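Local coordinates for protein N-alpha-acetyltransferase 35, NatC auxiliary subunit (Saccharomyces cerevisiae, PDB 6YGA) that serves as the auxiliary subunit of the heterotrimeric NatC acetyltransferase, which acetylates the N-terminal methionine of the L-A virus Gag protein, at residues D94-C99 with L153-L158; I101-L104 with T109-T112; Q411-Q416 with L444-E449; W438-K443 with G596-P601. All blocks are in the same frame, centred on the assembly; numbering follows the deposited sequence.

Overall arrangement
The four contacts form two pairs. Contacts 1 and 2 share helix 85-104, with centres about 11 Å apart, in the Mak10 region of the subunit; contact 1 joins that helix to helix 142-167, and contact 2, which closes the turn after the helix, falls along the chain between the two segments of contact 1. Contacts 3 and 4 also have centres about 11 Å apart and share helix 433-456, in the TPR-like region; they touch where L444 and M447 pack on P598. They follow the first pair, and their segments alternate. The centres of contacts 1 and 4 are about 50 Å apart, on opposite sides of the chain's centre, so the two pairs sit in well-separated regions of a largely helical subunit.

Contact 1: D94-C99 with L153-L158; sequences DRLLRC and LGVCYL
L97 and V155 mark the nearest approach of the two backbones, with their CA atoms 8.1 Å apart where helix 85-104 passes helix 142-167. Both segments are regular helix throughout, and the contact between them is small, apolar and buried. V155 is its central residue. Its CB bond points toward the other helix, and L96 points back at it, so that the two side chains meet tip to tip: L96 CD2 lies 3.6 Å from V155 CG2. The valine uses one branch for this. CG1 stands opposite the backbone N (chi1 176°), which leaves CG2 on the side of that nitrogen and turned onto the leucine. L97 joins from one side, and its end comes closer than its CB bond suggests; CD2 stays at a looser 4.5 Å from V155 CG2. The same leucine also packs on I223 and I227 of helix 215-231, while L96 touches T120 of helix 118-129, so these two helices flank the pair. On another side of helix 85-104, R98 grips D94 side-on with NE and NH2, both reaching OD2 at 3.2 Å. They come from one face of the carboxylate, about 40° out of its plane. D94 OD1 is bound by Y297 OH and R98 NH1 by P294 O, which ties this charged pair to a loop. The contact is lateral packing of two helices in an all-alpha bundle, here within the Mak10 family region, with an i to i+4 salt bridge on another side of helix 85-104.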
loop_
_atom_site.group_PDB
_atom_site.type_symbol
_atom_site.label_atom_id
_atom_site.label_comp_id
_atom_site.label_asym_id
_atom_site.label_seq_id
_atom_site.Cartn_x
_atom_site.Cartn_y
_atom_site.Cartn_z
ATOM N N ASP B 94 -25.343 0.011 16.467
ATOM C CA ASP B 94 -24.381 1.107 16.396
ATOM C C ASP B 94 -22.952 0.590 16.307
ATOM O O ASP B 94 -22.173 1.031 15.455
ATOM C CB ASP B 94 -24.543 2.023 17.605
ATOM C CG ASP B 94 -23.341 2.911 17.818
ATOM O OD1 ASP B 94 -23.070 3.763 16.948
ATOM O OD2 ASP B 94 -22.665 2.754 18.856
ATOM N N ARG B 95 -22.584 -0.344 17.187
ATOM C CA ARG B 95 -21.216 -0.853 17.184
ATOM C C ARG B 95 -20.912 -1.603 15.893
ATOM O O ARG B 95 -19.787 -1.544 15.383
ATOM C CB ARG B 95 -20.982 -1.746 18.401
ATOM C CG ARG B 95 -19.661 -2.492 18.366
ATOM C CD ARG B 95 -19.161 -2.814 19.758
ATOM N NE ARG B 95 -17.910 -3.561 19.704
ATOM C CZ ARG B 95 -17.135 -3.806 20.755
ATOM N NH1 ARG B 95 -17.477 -3.358 21.955
ATOM N NH2 ARG B 95 -16.014 -4.496 20.603
ATOM N N LEU B 96 -21.904 -2.305 15.344
ATOM C CA LEU B 96 -21.696 -3.003 14.081
ATOM C C LEU B 96 -21.387 -2.024 12.953
ATOM O O LEU B 96 -20.509 -2.284 12.122
ATOM C CB LEU B 96 -22.919 -3.852 13.743
ATOM C CG LEU B 96 -22.863 -4.601 12.411
ATOM C CD1 LEU B 96 -21.736 -5.623 12.405
ATOM C CD2 LEU B 96 -24.197 -5.263 12.117
ATOM N N LEU B 97 -22.091 -0.888 12.910
ATOM C CA LEU B 97 -21.807 0.117 11.891
ATOM C C LEU B 97 -20.424 0.726 12.081
ATOM O O LEU B 97 -19.715 0.984 11.100
ATOM C CB LEU B 97 -22.875 1.210 11.902
ATOM C CG LEU B 97 -24.195 0.867 11.212
ATOM C CD1 LEU B 97 -25.083 2.098 11.095
ATOM C CD2 LEU B 97 -23.932 0.262 9.843
ATOM N N ARG B 98 -20.021 0.973 13.328
ATOM C CA ARG B 98 -18.673 1.483 13.554
ATOM C C ARG B 98 -17.628 0.400 13.314
ATOM O O ARG B 98 -16.472 0.717 13.008
ATOM C CB ARG B 98 -18.554 2.073 14.960
ATOM C CG ARG B 98 -19.297 3.395 15.111
ATOM C CD ARG B 98 -19.209 3.982 16.513
ATOM N NE ARG B 98 -19.777 3.105 17.530
ATOM C CZ ARG B 98 -19.074 2.545 18.510
ATOM N NH1 ARG B 98 -17.772 2.777 18.612
ATOM N NH2 ARG B 98 -19.675 1.759 19.393
ATOM N N CYS B 99 -18.010 -0.875 13.432
ATOM C CA CYS B 99 -17.124 -1.946 12.988
ATOM C C CYS B 99 -16.931 -1.899 11.476
ATOM O O CYS B 99 -15.838 -2.187 10.974
ATOM C CB CYS B 99 -17.674 -3.306 13.420
ATOM S SG CYS B 99 -17.375 -3.734 15.153
ATOM N N LEU B 153 -28.561 -8.532 8.242
ATOM C CA LEU B 153 -28.679 -8.914 6.839
ATOM C C LEU B 153 -28.163 -7.813 5.922
ATOM O O LEU B 153 -27.560 -8.096 4.879
ATOM C CB LEU B 153 -30.131 -9.253 6.511
ATOM C CG LEU B 153 -30.390 -9.816 5.114
ATOM C CD1 LEU B 153 -29.604 -11.101 4.904
ATOM C CD2 LEU B 153 -31.879 -10.051 4.905
ATOM N N GLY B 154 -28.392 -6.551 6.289
ATOM C CA GLY B 154 -27.906 -5.457 5.465
ATOM C C GLY B 154 -26.393 -5.388 5.428
ATOM O O GLY B 154 -25.789 -5.231 4.363
ATOM N N VAL B 155 -25.758 -5.509 6.596
ATOM C CA VAL B 155 -24.300 -5.494 6.654
ATOM C C VAL B 155 -23.723 -6.724 5.960
ATOM O O VAL B 155 -22.712 -6.633 5.254
ATOM C CB VAL B 155 -23.829 -5.382 8.116
ATOM C CG1 VAL B 155 -22.314 -5.469 8.203
ATOM C CG2 VAL B 155 -24.319 -4.079 8.727
ATOM N N CYS B 156 -24.354 -7.888 6.136
ATOM C CA CYS B 156 -23.878 -9.084 5.446
ATOM C C CYS B 156 -24.014 -8.931 3.936
ATOM O O CYS B 156 -23.173 -9.428 3.177
ATOM C CB CYS B 156 -24.633 -10.323 5.929
ATOM S SG CYS B 156 -24.170 -10.910 7.576
ATOM N N TYR B 157 -25.066 -8.245 3.482
ATOM C CA TYR B 157 -25.184 -7.944 2.059
ATOM C C TYR B 157 -24.071 -7.005 1.611
ATOM O O TYR B 157 -23.577 -7.109 0.482
ATOM C CB TYR B 157 -26.555 -7.336 1.754
ATOM C CG TYR B 157 -26.838 -7.207 0.273
ATOM C CD1 TYR B 157 -27.433 -8.246 -0.432
ATOM C CD2 TYR B 157 -26.504 -6.051 -0.422
ATOM C CE1 TYR B 157 -27.689 -8.138 -1.786
ATOM C CE2 TYR B 157 -26.756 -5.933 -1.776
ATOM C CZ TYR B 157 -27.349 -6.980 -2.451
ATOM O OH TYR B 157 -27.599 -6.867 -3.798
ATOM N N LEU B 158 -23.657 -6.088 2.488
ATOM C CA LEU B 158 -22.584 -5.160 2.146
ATOM C C LEU B 158 -21.264 -5.893 1.940
ATOM O O LEU B 158 -20.583 -5.695 0.927
ATOM C CB LEU B 158 -22.440 -4.098 3.236
ATOM C CG LEU B 158 -21.288 -3.109 3.057
ATOM C CD1 LEU B 158 -21.568 -2.150 1.904
ATOM C CD2 LEU B 158 -21.030 -2.349 4.348
#

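Contact 2: I101-L104 with T109-T112; sequences ISWL and TLPT
W103 and L110 meet where the chain leaves the last turn of helix 85-104 and folds back on it; W103 and T109 have CA atoms 6.0 Å apart. S102 comes first, directed by its CB bond toward the returning chain, and is tied to it by a backbone hydrogen bond with Q108, just ahead of T109. W103 carries the contact. Its CG lies opposite the backbone N (chi1 171°), and the indole runs alongside the L110 side chain, both pointing the same way. L110 CD1 sits over the six-membered ring, 3.7 Å from its centroid and 11° off the ring normal, a CH-pi contact made squarely on the face. CE2 is the nearest ring atom to that methyl, and CB of L110 lies 4.1 Å from NE1. L104, next along the helix, covers the opposite face: its CD2 stands 3.5 Å above the ring plane, over its centre. The indole is therefore sandwiched between two leucine methyls. T109 approaches the five-membered end with its backbone, its C atom 4.3 Å from W103 CD1, while its side chain turns away. There OG1 is hydrogen-bonded to T112 OG1 at 2.6 Å, joining the two ends of the short turn. The polar edge of the tryptophan is held by N178, whose backbone O accepts from NE1 and whose OD1 accepts from L110 N. One asparagine thus binds both partners of the CH-pi pair. The ring is probably held in its rotation by the methyls on its two faces and by the N178 bond, which satisfies its single N-H although the residue is buried.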
loop_
_atom_site.group_PDB
_atom_site.type_symbol
_atom_site.label_atom_id
_atom_site.label_comp_id
_atom_site.label_asym_id
_atom_site.label_seq_id
_atom_site.Cartn_x
_atom_site.Cartn_y
_atom_site.Cartn_z
ATOM N N ILE B 101 -16.902 0.836 9.702
ATOM C CA ILE B 101 -15.976 1.942 9.470
ATOM C C ILE B 101 -14.548 1.522 9.802
ATOM O O ILE B 101 -13.613 1.784 9.037
ATOM C CB ILE B 101 -16.406 3.176 10.283
ATOM C CG1 ILE B 101 -17.783 3.670 9.825
ATOM C CG2 ILE B 101 -15.372 4.287 10.170
ATOM C CD1 ILE B 101 -18.381 4.748 10.714
ATOM N N SER B 102 -14.360 0.863 10.950
ATOM C CA SER B 102 -13.029 0.404 11.342
ATOM C C SER B 102 -12.441 -0.539 10.298
ATOM O O SER B 102 -11.230 -0.525 10.043
ATOM C CB SER B 102 -13.102 -0.278 12.709
ATOM O OG SER B 102 -11.826 -0.675 13.173
ATOM N N TRP B 103 -13.291 -1.358 9.673
ATOM C CA TRP B 103 -12.834 -2.311 8.668
ATOM C C TRP B 103 -12.363 -1.601 7.401
ATOM O O TRP B 103 -11.251 -1.847 6.919
ATOM C CB TRP B 103 -13.966 -3.295 8.360
ATOM C CG TRP B 103 -13.736 -4.202 7.193
ATOM C CD1 TRP B 103 -12.553 -4.751 6.797
ATOM C CD2 TRP B 103 -14.726 -4.668 6.268
ATOM N NE1 TRP B 103 -12.743 -5.530 5.680
ATOM C CE2 TRP B 103 -14.069 -5.494 5.336
ATOM C CE3 TRP B 103 -16.104 -4.464 6.136
ATOM C CZ2 TRP B 103 -14.740 -6.118 4.289
ATOM C CZ3 TRP B 103 -16.768 -5.084 5.098
ATOM C CH2 TRP B 103 -16.087 -5.901 4.186
ATOM N N LEU B 104 -13.189 -0.706 6.857
ATOM C CA LEU B 104 -12.921 -0.089 5.561
ATOM C C LEU B 104 -12.126 1.208 5.673
ATOM O O LEU B 104 -11.179 1.422 4.909
ATOM C CB LEU B 104 -14.242 0.169 4.830
ATOM C CG LEU B 104 -15.166 -1.042 4.691
ATOM C CD1 LEU B 104 -16.519 -0.640 4.120
ATOM C CD2 LEU B 104 -14.516 -2.105 3.826
ATOM N N THR B 109 -8.906 -5.696 10.166
ATOM C CA THR B 109 -9.237 -6.990 9.593
ATOM C C THR B 109 -10.725 -7.283 9.726
ATOM O O THR B 109 -11.394 -6.837 10.663
ATOM C CB THR B 109 -8.437 -8.105 10.264
ATOM O OG1 THR B 109 -8.650 -8.060 11.681
ATOM C CG2 THR B 109 -6.954 -7.953 9.975
ATOM N N LEU B 110 -11.239 -8.042 8.763
ATOM C CA LEU B 110 -12.634 -8.463 8.817
ATOM C C LEU B 110 -12.944 -9.357 10.014
ATOM O O LEU B 110 -14.021 -9.181 10.612
ATOM C CB LEU B 110 -13.004 -9.147 7.493
ATOM C CG LEU B 110 -14.462 -9.537 7.253
ATOM C CD1 LEU B 110 -15.374 -8.326 7.353
ATOM C CD2 LEU B 110 -14.608 -10.205 5.895
ATOM N N PRO B 111 -12.090 -10.308 10.422
ATOM C CA PRO B 111 -12.427 -11.099 11.618
ATOM C C PRO B 111 -12.572 -10.277 12.890
ATOM O O PRO B 111 -13.311 -10.690 13.792
ATOM C CB PRO B 111 -11.259 -12.090 11.720
ATOM C CG PRO B 111 -10.765 -12.229 10.337
ATOM C CD PRO B 111 -10.906 -10.862 9.735
ATOM N N THR B 112 -11.900 -9.132 13.002
ATOM C CA THR B 112 -11.968 -8.330 14.220
ATOM C C THR B 112 -13.015 -7.227 14.156
ATOM O O THR B 112 -13.181 -6.497 15.140
ATOM C CB THR B 112 -10.602 -7.706 14.534
ATOM O OG1 THR B 112 -10.184 -6.882 13.439
ATOM C CG2 THR B 112 -9.560 -8.787 14.787
#

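Contact 3: Q411-Q416 with L444-E449; sequences QGFNRQ and LSSMIE. With EDO (1,2-ethanediol), chain C.
F413 and S446 lie where helices 406-429 and 433-456 come together, their CA atoms 6.8 Å apart; the local axes approach to 10.0 Å and run roughly antiparallel, with a signed crossing angle of -146°. The phenyl ring of F413, placed opposite its own carbonyl carbon (chi1 -72°), reaches over the neighbouring backbone, so that the S446 carbonyl O lies over one face. The side of the ring bearing CD1 and CE1 rests on the serine, with CE1 3.7 Å from S446 OG. From E449 it is the methylene CG that touches, 3.9 Å from F413 CZ; the two side chains cross obliquely, ring and carboxylate planes 60° apart. This is the packing of a helical hairpin, two consecutive helices joined by a short connection, within the TPR-like region of the subunit. The small serine side chain is consistent with the close approach of the ring to the helix backbone. Its hydroxyl is turned back to its own helix, bonded to M442 O. Q416 extends beside it with OE1 3.8 Å from S446 OG, but Q416 OE1 accepts its hydrogen bond from W420 NE1. The E449 chain bends at chi2, and its OE2 is hydrogen-bonded to the hydroxyls of Y721 and Y409; Y409 also sets its ring edge-to-face with F413. On another flank N414 OD1 receives a weak hydrogen bond, 3.4 Å, from O1 of a 1,2-ethanediol probably left by crystallisation.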
loop_
_atom_site.group_PDB
_atom_site.type_symbol
_atom_site.label_atom_id
_atom_site.label_comp_id
_atom_site.label_asym_id
_atom_site.label_seq_id
_atom_site.Cartn_x
_atom_site.Cartn_y
_atom_site.Cartn_z
ATOM N N GLN B 411 4.738 2.888 -7.341
ATOM C CA GLN B 411 5.239 1.597 -7.801
ATOM C C GLN B 411 4.668 1.221 -9.162
ATOM O O GLN B 411 5.315 0.493 -9.921
ATOM C CB GLN B 411 4.925 0.517 -6.768
ATOM C CG GLN B 411 5.643 0.730 -5.446
ATOM C CD GLN B 411 5.044 -0.064 -4.302
ATOM O OE1 GLN B 411 4.486 -1.146 -4.498
ATOM N NE2 GLN B 411 5.155 0.476 -3.094
ATOM N N GLY B 412 3.470 1.707 -9.489
ATOM C CA GLY B 412 2.892 1.407 -10.786
ATOM C C GLY B 412 3.696 1.966 -11.942
ATOM O O GLY B 412 3.643 1.436 -13.055
ATOM N N PHE B 413 4.459 3.033 -11.700
ATOM C CA PHE B 413 5.233 3.634 -12.778
ATOM C C PHE B 413 6.464 2.812 -13.133
ATOM O O PHE B 413 6.960 2.926 -14.260
ATOM C CB PHE B 413 5.631 5.064 -12.412
ATOM C CG PHE B 413 4.486 6.038 -12.445
ATOM C CD1 PHE B 413 3.919 6.425 -13.650
ATOM C CD2 PHE B 413 3.978 6.568 -11.272
ATOM C CE1 PHE B 413 2.863 7.325 -13.681
ATOM C CE2 PHE B 413 2.926 7.465 -11.296
ATOM C CZ PHE B 413 2.366 7.845 -12.499
ATOM N N ASN B 414 6.965 1.990 -12.207
ATOM C CA ASN B 414 8.076 1.093 -12.515
ATOM C C ASN B 414 7.768 0.237 -13.738
ATOM O O ASN B 414 8.593 0.109 -14.651
ATOM C CB ASN B 414 8.384 0.213 -11.302
ATOM C CG ASN B 414 9.384 0.846 -10.361
ATOM O OD1 ASN B 414 10.432 1.327 -10.788
ATOM N ND2 ASN B 414 9.069 0.844 -9.070
ATOM N N ARG B 415 6.570 -0.342 -13.781
ATOM C CA ARG B 415 6.168 -1.130 -14.940
ATOM C C ARG B 415 5.951 -0.251 -16.168
ATOM O O ARG B 415 6.338 -0.627 -17.280
ATOM C CB ARG B 415 4.903 -1.924 -14.608
ATOM C CG ARG B 415 4.124 -2.416 -15.815
ATOM C CD ARG B 415 2.898 -3.215 -15.394
ATOM N NE ARG B 415 2.059 -3.555 -16.540
ATOM C CZ ARG B 415 2.266 -4.601 -17.332
ATOM N NH1 ARG B 415 3.288 -5.415 -17.104
ATOM N NH2 ARG B 415 1.456 -4.834 -18.355
ATOM N N GLN B 416 5.348 0.927 -15.989
ATOM C CA GLN B 416 4.963 1.740 -17.142
ATOM C C GLN B 416 6.175 2.247 -17.916
ATOM O O GLN B 416 6.161 2.253 -19.153
ATOM C CB GLN B 416 4.109 2.928 -16.699
ATOM C CG GLN B 416 2.722 2.586 -16.191
ATOM C CD GLN B 416 1.915 3.832 -15.868
ATOM O OE1 GLN B 416 2.063 4.867 -16.522
ATOM N NE2 GLN B 416 1.066 3.743 -14.852
ATOM N N LEU B 444 7.641 10.569 -20.700
ATOM C CA LEU B 444 8.460 11.572 -20.024
ATOM C C LEU B 444 7.701 12.222 -18.870
ATOM O O LEU B 444 8.289 12.521 -17.824
ATOM C CB LEU B 444 8.936 12.616 -21.033
ATOM C CG LEU B 444 9.999 13.599 -20.541
ATOM C CD1 LEU B 444 11.082 12.869 -19.762
ATOM C CD2 LEU B 444 10.603 14.352 -21.716
ATOM N N SER B 445 6.393 12.447 -19.042
ATOM C CA SER B 445 5.567 12.923 -17.935
ATOM C C SER B 445 5.522 11.901 -16.806
ATOM O O SER B 445 5.508 12.267 -15.626
ATOM C CB SER B 445 4.150 13.227 -18.421
ATOM O OG SER B 445 4.124 14.355 -19.273
ATOM N N SER B 446 5.486 10.613 -17.150
ATOM C CA SER B 446 5.479 9.581 -16.120
ATOM C C SER B 446 6.827 9.502 -15.416
ATOM O O SER B 446 6.882 9.274 -14.203
ATOM C CB SER B 446 5.105 8.229 -16.727
ATOM O OG SER B 446 3.759 8.222 -17.170
HETATM N N MSE B 447 7.918 9.692 -16.152
HETATM C CA MSE B 447 9.252 9.694 -15.556
HETATM C C MSE B 447 9.373 10.805 -14.518
HETATM O O MSE B 447 9.931 10.609 -13.438
HETATM C CB MSE B 447 10.333 9.863 -16.628
HETATM C CG MSE B 447 10.455 8.707 -17.611
HETATM SE SE MSE B 447 11.646 9.116 -19.111
HETATM C CE MSE B 447 13.366 9.043 -18.198
ATOM N N ILE B 448 8.839 11.978 -14.865
ATOM C CA ILE B 448 8.888 13.123 -13.963
ATOM C C ILE B 448 7.996 12.885 -12.751
ATOM O O ILE B 448 8.403 13.108 -11.605
ATOM C CB ILE B 448 8.495 14.405 -14.719
ATOM C CG1 ILE B 448 9.574 14.770 -15.744
ATOM C CG2 ILE B 448 8.228 15.542 -13.751
ATOM C CD1 ILE B 448 9.138 15.818 -16.749
ATOM N N GLU B 449 6.764 12.423 -12.988
ATOM C CA GLU B 449 5.840 12.161 -11.890
ATOM C C GLU B 449 6.378 11.080 -10.961
ATOM O O GLU B 449 6.266 11.191 -9.735
ATOM C CB GLU B 449 4.472 11.765 -12.448
ATOM C CG GLU B 449 3.442 11.377 -11.395
ATOM C CD GLU B 449 2.832 12.577 -10.695
ATOM O OE1 GLU B 449 3.111 13.723 -11.109
ATOM O OE2 GLU B 449 2.067 12.373 -9.734
HETATM C C1 EDO C . 13.834 -0.684 -8.932
HETATM O O1 EDO C . 12.931 0.410 -8.734
HETATM C C2 EDO C . 14.756 -0.416 -10.115
HETATM O O2 EDO C . 13.986 -0.295 -11.318
#

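Contact 4: W438-K443 with G596-P601; sequences WTYFMK and GVPELP. With EDO (1,2-ethanediol), chain D.
A loop between helices 581-588 and 603-613 crosses the flank of helix 433-456 in the TPR-like region, and Y440 and K443, one turn apart on that helix, receive V597 and P598 of it. The peptide bond between V597 and P598 is cis. K443 donates from NZ to V597 O at 2.9 Å, and the C=O...N angle of 161° brings the lysine in almost straight ahead of the carbonyl. Its chain is extended up to a bend at chi3 (70°), which swings the ammonium toward the loop. The same oxygen lies in the plane of the Y440 ring, at its edge, 3.5 Å from CE1. V597 crosses the tyrosine at about a right angle, its CG1 4.0 Å from CE1, and the ring of P598 meets the phenol end, with CG 3.6 Å from Y440 OH. The far side of the helix is built differently: the indole of W438 carries CG of M442 (selenomethionine) over one face, near the rim, and its NE1 gives a 2.7 Å hydrogen bond to O2 of a 1,2-ethanediol probably from the crystallisation liquor. K443 NZ also forms a salt bridge with D421 and a hydrogen bond with Q424, both on helix 406-429. The buried ammonium of K443, whose charge D421 probably offsets, thus joins the loop carbonyl to helices 433-456 and 406-429.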
loop_
_atom_site.group_PDB
_atom_site.type_symbol
_atom_site.label_atom_id
_atom_site.label_comp_id
_atom_site.label_asym_id
_atom_site.label_seq_id
_atom_site.Cartn_x
_atom_site.Cartn_y
_atom_site.Cartn_z
ATOM N N TRP B 438 3.047 11.238 -29.011
ATOM C CA TRP B 438 2.172 11.159 -27.844
ATOM C C TRP B 438 2.706 10.170 -26.814
ATOM O O TRP B 438 2.624 10.419 -25.605
ATOM C CB TRP B 438 0.754 10.773 -28.265
ATOM C CG TRP B 438 -0.200 10.676 -27.111
ATOM C CD1 TRP B 438 -0.972 11.679 -26.600
ATOM C CD2 TRP B 438 -0.479 9.513 -26.320
ATOM N NE1 TRP B 438 -1.717 11.212 -25.543
ATOM C CE2 TRP B 438 -1.432 9.886 -25.351
ATOM C CE3 TRP B 438 -0.016 8.194 -26.336
ATOM C CZ2 TRP B 438 -1.931 8.987 -24.410
ATOM C CZ3 TRP B 438 -0.511 7.304 -25.400
ATOM C CH2 TRP B 438 -1.460 7.704 -24.451
ATOM N N THR B 439 3.243 9.036 -27.273
ATOM C CA THR B 439 3.859 8.085 -26.353
ATOM C C THR B 439 5.024 8.722 -25.608
ATOM O O THR B 439 5.198 8.500 -24.405
ATOM C CB THR B 439 4.329 6.843 -27.115
ATOM O OG1 THR B 439 3.251 6.328 -27.906
ATOM C CG2 THR B 439 4.794 5.765 -26.142
ATOM N N TYR B 440 5.830 9.526 -26.307
ATOM C CA TYR B 440 6.955 10.185 -25.654
ATOM C C TYR B 440 6.475 11.145 -24.575
ATOM O O TYR B 440 7.056 11.204 -23.484
ATOM C CB TYR B 440 7.809 10.915 -26.691
ATOM C CG TYR B 440 9.033 11.587 -26.115
ATOM C CD1 TYR B 440 10.048 10.841 -25.527
ATOM C CD2 TYR B 440 9.179 12.965 -26.173
ATOM C CE1 TYR B 440 11.172 11.452 -25.006
ATOM C CE2 TYR B 440 10.296 13.584 -25.656
ATOM C CZ TYR B 440 11.290 12.825 -25.073
ATOM O OH TYR B 440 12.404 13.446 -24.557
ATOM N N PHE B 441 5.404 11.892 -24.855
ATOM C CA PHE B 441 4.859 12.806 -23.856
ATOM C C PHE B 441 4.423 12.062 -22.600
ATOM O O PHE B 441 4.697 12.510 -21.481
ATOM C CB PHE B 441 3.681 13.588 -24.435
ATOM C CG PHE B 441 2.841 14.256 -23.389
ATOM C CD1 PHE B 441 3.265 15.430 -22.786
ATOM C CD2 PHE B 441 1.634 13.701 -22.995
ATOM C CE1 PHE B 441 2.498 16.041 -21.815
ATOM C CE2 PHE B 441 0.863 14.306 -22.025
ATOM C CZ PHE B 441 1.293 15.479 -21.434
HETATM N N MSE B 442 3.739 10.935 -22.764
HETATM C CA MSE B 442 3.269 10.156 -21.626
HETATM C C MSE B 442 4.421 9.525 -20.851
HETATM O O MSE B 442 4.414 9.514 -19.620
HETATM C CB MSE B 442 2.297 9.074 -22.090
HETATM C CG MSE B 442 1.016 9.631 -22.672
HETATM SE SE MSE B 442 -0.081 10.502 -21.317
HETATM C CE MSE B 442 -0.530 8.914 -20.281
ATOM N N LYS B 443 5.413 8.998 -21.572
ATOM C CA LYS B 443 6.558 8.391 -20.901
ATOM C C LYS B 443 7.331 9.422 -20.089
ATOM O O LYS B 443 7.643 9.199 -18.915
ATOM C CB LYS B 443 7.477 7.722 -21.922
ATOM C CG LYS B 443 8.616 6.942 -21.289
ATOM C CD LYS B 443 9.595 6.453 -22.332
ATOM C CE LYS B 443 10.383 7.607 -22.925
ATOM N NZ LYS B 443 11.300 7.142 -23.998
ATOM N N GLY B 596 16.207 5.071 -23.458
ATOM C CA GLY B 596 17.161 5.644 -24.385
ATOM C C GLY B 596 17.050 7.145 -24.545
ATOM O O GLY B 596 18.067 7.846 -24.590
ATOM N N VAL B 597 15.825 7.657 -24.639
ATOM C CA VAL B 597 15.584 9.077 -24.870
ATOM C C VAL B 597 14.570 9.576 -23.849
ATOM O O VAL B 597 13.443 9.074 -23.807
ATOM C CB VAL B 597 15.092 9.363 -26.294
ATOM C CG1 VAL B 597 14.845 10.846 -26.473
ATOM C CG2 VAL B 597 16.111 8.870 -27.309
ATOM N N PRO B 598 14.918 10.547 -22.990
ATOM C CA PRO B 598 16.258 11.143 -22.929
ATOM C C PRO B 598 17.244 10.261 -22.167
ATOM O O PRO B 598 16.854 9.632 -21.185
ATOM C CB PRO B 598 16.028 12.471 -22.185
ATOM C CG PRO B 598 14.558 12.513 -21.834
ATOM C CD PRO B 598 14.023 11.126 -21.979
ATOM N N GLU B 599 18.498 10.220 -22.611
ATOM C CA GLU B 599 19.480 9.350 -21.978
ATOM C C GLU B 599 19.707 9.749 -20.525
ATOM O O GLU B 599 19.692 10.931 -20.172
ATOM C CB GLU B 599 20.804 9.397 -22.742
ATOM C CG GLU B 599 21.379 10.796 -22.889
ATOM C CD GLU B 599 22.838 10.787 -23.295
ATOM O OE1 GLU B 599 23.385 9.689 -23.523
ATOM O OE2 GLU B 599 23.440 11.878 -23.383
ATOM N N LEU B 600 19.908 8.753 -19.683
ATOM C CA LEU B 600 20.288 9.004 -18.304
ATOM C C LEU B 600 21.691 9.596 -18.269
ATOM O O LEU B 600 22.629 8.961 -18.769
ATOM C CB LEU B 600 20.235 7.712 -17.499
ATOM C CG LEU B 600 20.845 7.749 -16.098
ATOM C CD1 LEU B 600 20.097 8.727 -15.208
ATOM C CD2 LEU B 600 20.850 6.352 -15.492
ATOM N N PRO B 601 21.883 10.792 -17.717
ATOM C CA PRO B 601 23.236 11.355 -17.645
ATOM C C PRO B 601 24.167 10.464 -16.839
ATOM O O PRO B 601 23.768 9.831 -15.859
ATOM C CB PRO B 601 23.020 12.707 -16.955
ATOM C CG PRO B 601 21.597 13.050 -17.243
ATOM C CD PRO B 601 20.864 11.739 -17.234
HETATM C C1 EDO D . -4.476 13.861 -23.550
HETATM O O1 EDO D . -3.803 14.405 -24.691
HETATM C C2 EDO D . -3.462 13.215 -22.612
HETATM O O2 EDO D . -2.781 12.151 -23.288
#